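Local coordinates for protein putative phosphatase (Clostridium difficile, PDB 3SD7) that probably hydrolyses phosphate esters as a haloacid dehalogenase-like phosphatase, although its substrate is not known, at residues A[52-57]-A[77-82]. Residues are numbered along the deposited sequence; the frame is centred on the assembly and turned at random.
Sequences QYSLNS and DTFKEY
Phe79 reaches from helix 75-82 to Ser54 and Leu55 on helix 44-57. The contact lies in the helical cap of a haloacid dehalogenase-like fold. The centre of the contact is about 22 Å from the centre of the chain. The nearest CA atoms across the helices, those of Leu55 and Phe79, are 8.9 Å apart, and the Phe79 ring spans that distance. Leu55 CD2 meets the ring at its edge, near the ring plane, 4.0 Å from Phe79 CE1. Ser54 comes in obliquely with its hydroxyl, OG lying 3.8 Å from Phe79 CZ. All three residues are buried, and the contact across the two helices is by van der Waals packing.

Phe79 CG is anti to its own carbonyl carbon (chi1 -62°), and this sends the ring out toward the other helix. Helix 87-105 lies alongside: Ala93 touches Phe79, and Ala93 O is hydrogen-bonded to Ser54 OG. The buried hydroxyl is therefore satisfied while it also packs against the ring. Around Phe79 its helix widens into a pi-type turn at 78-82. Three residues after Ser54, Ser57 OG donates to Ser54 O at 2.6 Å, in the carbonyl plane and on a lone pair.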
loop_
_atom_site.group_PDB
_atom_site.type_symbol
_atom_site.label_atom_id
_atom_site.label_comp_id
_atom_site.label_asym_id
_atom_site.label_seq_id
_atom_site.Cartn_x
_atom_site.Cartn_y
_atom_site.Cartn_z
ATOM N N GLN A 52 -0.301 18.498 7.149
ATOM C CA GLN A 52 -0.659 19.915 7.153
ATOM C C GLN A 52 -1.233 20.333 8.507
ATOM O O GLN A 52 -0.871 21.382 9.067
ATOM C CB GLN A 52 -1.686 20.205 6.051
ATOM C CG GLN A 52 -2.004 21.699 5.831
ATOM C CD GLN A 52 -3.090 21.910 4.790
ATOM O OE1 GLN A 52 -4.172 21.342 4.890
ATOM N NE2 GLN A 52 -2.808 22.732 3.796
ATOM N N TYR A 53 -2.139 19.510 9.022
ATOM C CA TYR A 53 -2.759 19.753 10.318
ATOM C C TYR A 53 -1.711 19.786 11.432
ATOM O O TYR A 53 -1.779 20.639 12.336
ATOM C CB TYR A 53 -3.810 18.667 10.602
ATOM C CG TYR A 53 -4.413 18.723 11.985
ATOM C CD1 TYR A 53 -5.435 19.620 12.285
ATOM C CD2 TYR A 53 -3.979 17.858 12.992
ATOM C CE1 TYR A 53 -6.001 19.667 13.548
ATOM C CE2 TYR A 53 -4.548 17.895 14.269
ATOM C CZ TYR A 53 -5.553 18.802 14.534
ATOM O OH TYR A 53 -6.118 18.849 15.790
ATOM N N SER A 54 -0.743 18.872 11.367
ATOM C CA SER A 54 0.307 18.811 12.366
ATOM C C SER A 54 1.152 20.073 12.262
ATOM O O SER A 54 1.298 20.807 13.248
ATOM C CB SER A 54 1.157 17.558 12.212
ATOM O OG SER A 54 2.139 17.501 13.231
ATOM N N LEU A 55 1.680 20.354 11.067
ATOM C CA LEU A 55 2.480 21.582 10.854
ATOM C C LEU A 55 1.740 22.820 11.362
ATOM O O LEU A 55 2.337 23.702 12.007
ATOM C CB LEU A 55 2.841 21.745 9.374
ATOM C CG LEU A 55 3.837 20.709 8.845
ATOM C CD1 LEU A 55 3.992 20.815 7.331
ATOM C CD2 LEU A 55 5.188 20.858 9.538
ATOM N N ASN A 56 0.443 22.896 11.063
ATOM C CA ASN A 56 -0.386 24.006 11.549
ATOM C C ASN A 56 -0.361 24.141 13.061
ATOM O O ASN A 56 -0.324 25.262 13.579
ATOM C CB ASN A 56 -1.836 23.877 11.059
ATOM C CG ASN A 56 -2.127 24.762 9.860
ATOM O OD1 ASN A 56 -2.139 26.000 9.986
ATOM N ND2 ASN A 56 -2.433 24.149 8.719
ATOM N N SER A 57 -0.358 23.009 13.769
ATOM C CA SER A 57 -0.352 23.032 15.232
ATOM C C SER A 57 0.873 23.781 15.768
ATOM O O SER A 57 0.850 24.270 16.896
ATOM C CB SER A 57 -0.401 21.617 15.821
ATOM O OG SER A 57 0.869 21.000 15.788
ATOM N N ASP A 77 11.600 11.344 9.651
ATOM C CA ASP A 77 12.480 11.956 8.644
ATOM C C ASP A 77 11.905 13.299 8.197
ATOM O O ASP A 77 12.625 14.291 8.097
ATOM C CB ASP A 77 12.661 11.047 7.420
ATOM C CG ASP A 77 13.576 9.868 7.688
ATOM O OD1 ASP A 77 14.176 9.808 8.791
ATOM O OD2 ASP A 77 13.713 9.015 6.779
ATOM N N THR A 78 10.602 13.328 7.943
ATOM C CA THR A 78 9.957 14.550 7.501
ATOM C C THR A 78 10.090 15.659 8.534
ATOM O O THR A 78 10.603 16.731 8.226
ATOM C CB THR A 78 8.489 14.314 7.170
ATOM O OG1 THR A 78 8.405 13.399 6.072
ATOM C CG2 THR A 78 7.800 15.626 6.780
ATOM N N PHE A 79 9.648 15.403 9.763
ATOM C CA PHE A 79 9.732 16.437 10.794
ATOM C C PHE A 79 11.159 16.748 11.242
ATOM O O PHE A 79 11.489 17.907 11.480
ATOM C CB PHE A 79 8.849 16.081 11.985
ATOM C CG PHE A 79 7.398 15.997 11.641
ATOM C CD1 PHE A 79 6.728 17.110 11.137
ATOM C CD2 PHE A 79 6.691 14.828 11.835
ATOM C CE1 PHE A 79 5.378 17.044 10.809
ATOM C CE2 PHE A 79 5.343 14.760 11.513
ATOM C CZ PHE A 79 4.688 15.875 11.003
ATOM N N LYS A 80 12.011 15.728 11.310
ATOM C CA LYS A 80 13.389 15.911 11.785
ATOM C C LYS A 80 14.337 16.393 10.668
ATOM O O LYS A 80 15.035 17.390 10.846
ATOM C CB LYS A 80 13.878 14.604 12.447
ATOM C CG LYS A 80 15.121 14.678 13.316
ATOM C CD LYS A 80 16.413 14.698 12.514
ATOM C CE LYS A 80 17.621 14.582 13.431
ATOM N NZ LYS A 80 18.890 14.601 12.654
ATOM N N GLU A 81 14.345 15.724 9.514
ATOM C CA GLU A 81 15.261 16.117 8.434
ATOM C C GLU A 81 14.799 17.312 7.590
ATOM O O GLU A 81 15.633 18.092 7.124
ATOM C CB GLU A 81 15.592 14.939 7.508
ATOM C CG GLU A 81 16.172 13.711 8.207
ATOM C CD GLU A 81 16.895 12.751 7.239
ATOM O OE1 GLU A 81 16.551 11.557 7.232
ATOM O OE2 GLU A 81 17.804 13.190 6.482
ATOM N N TYR A 82 13.494 17.455 7.369
ATOM C CA TYR A 82 12.993 18.553 6.547
ATOM C C TYR A 82 12.639 19.764 7.392
ATOM O O TYR A 82 13.089 20.871 7.109
ATOM C CB TYR A 82 11.773 18.125 5.735
ATOM C CG TYR A 82 11.402 19.109 4.651
ATOM C CD1 TYR A 82 11.838 18.921 3.339
ATOM C CD2 TYR A 82 10.642 20.238 4.935
ATOM C CE1 TYR A 82 11.515 19.825 2.335
ATOM C CE2 TYR A 82 10.318 21.157 3.942
ATOM C CZ TYR A 82 10.761 20.946 2.642
ATOM O OH TYR A 82 10.426 21.844 1.662
#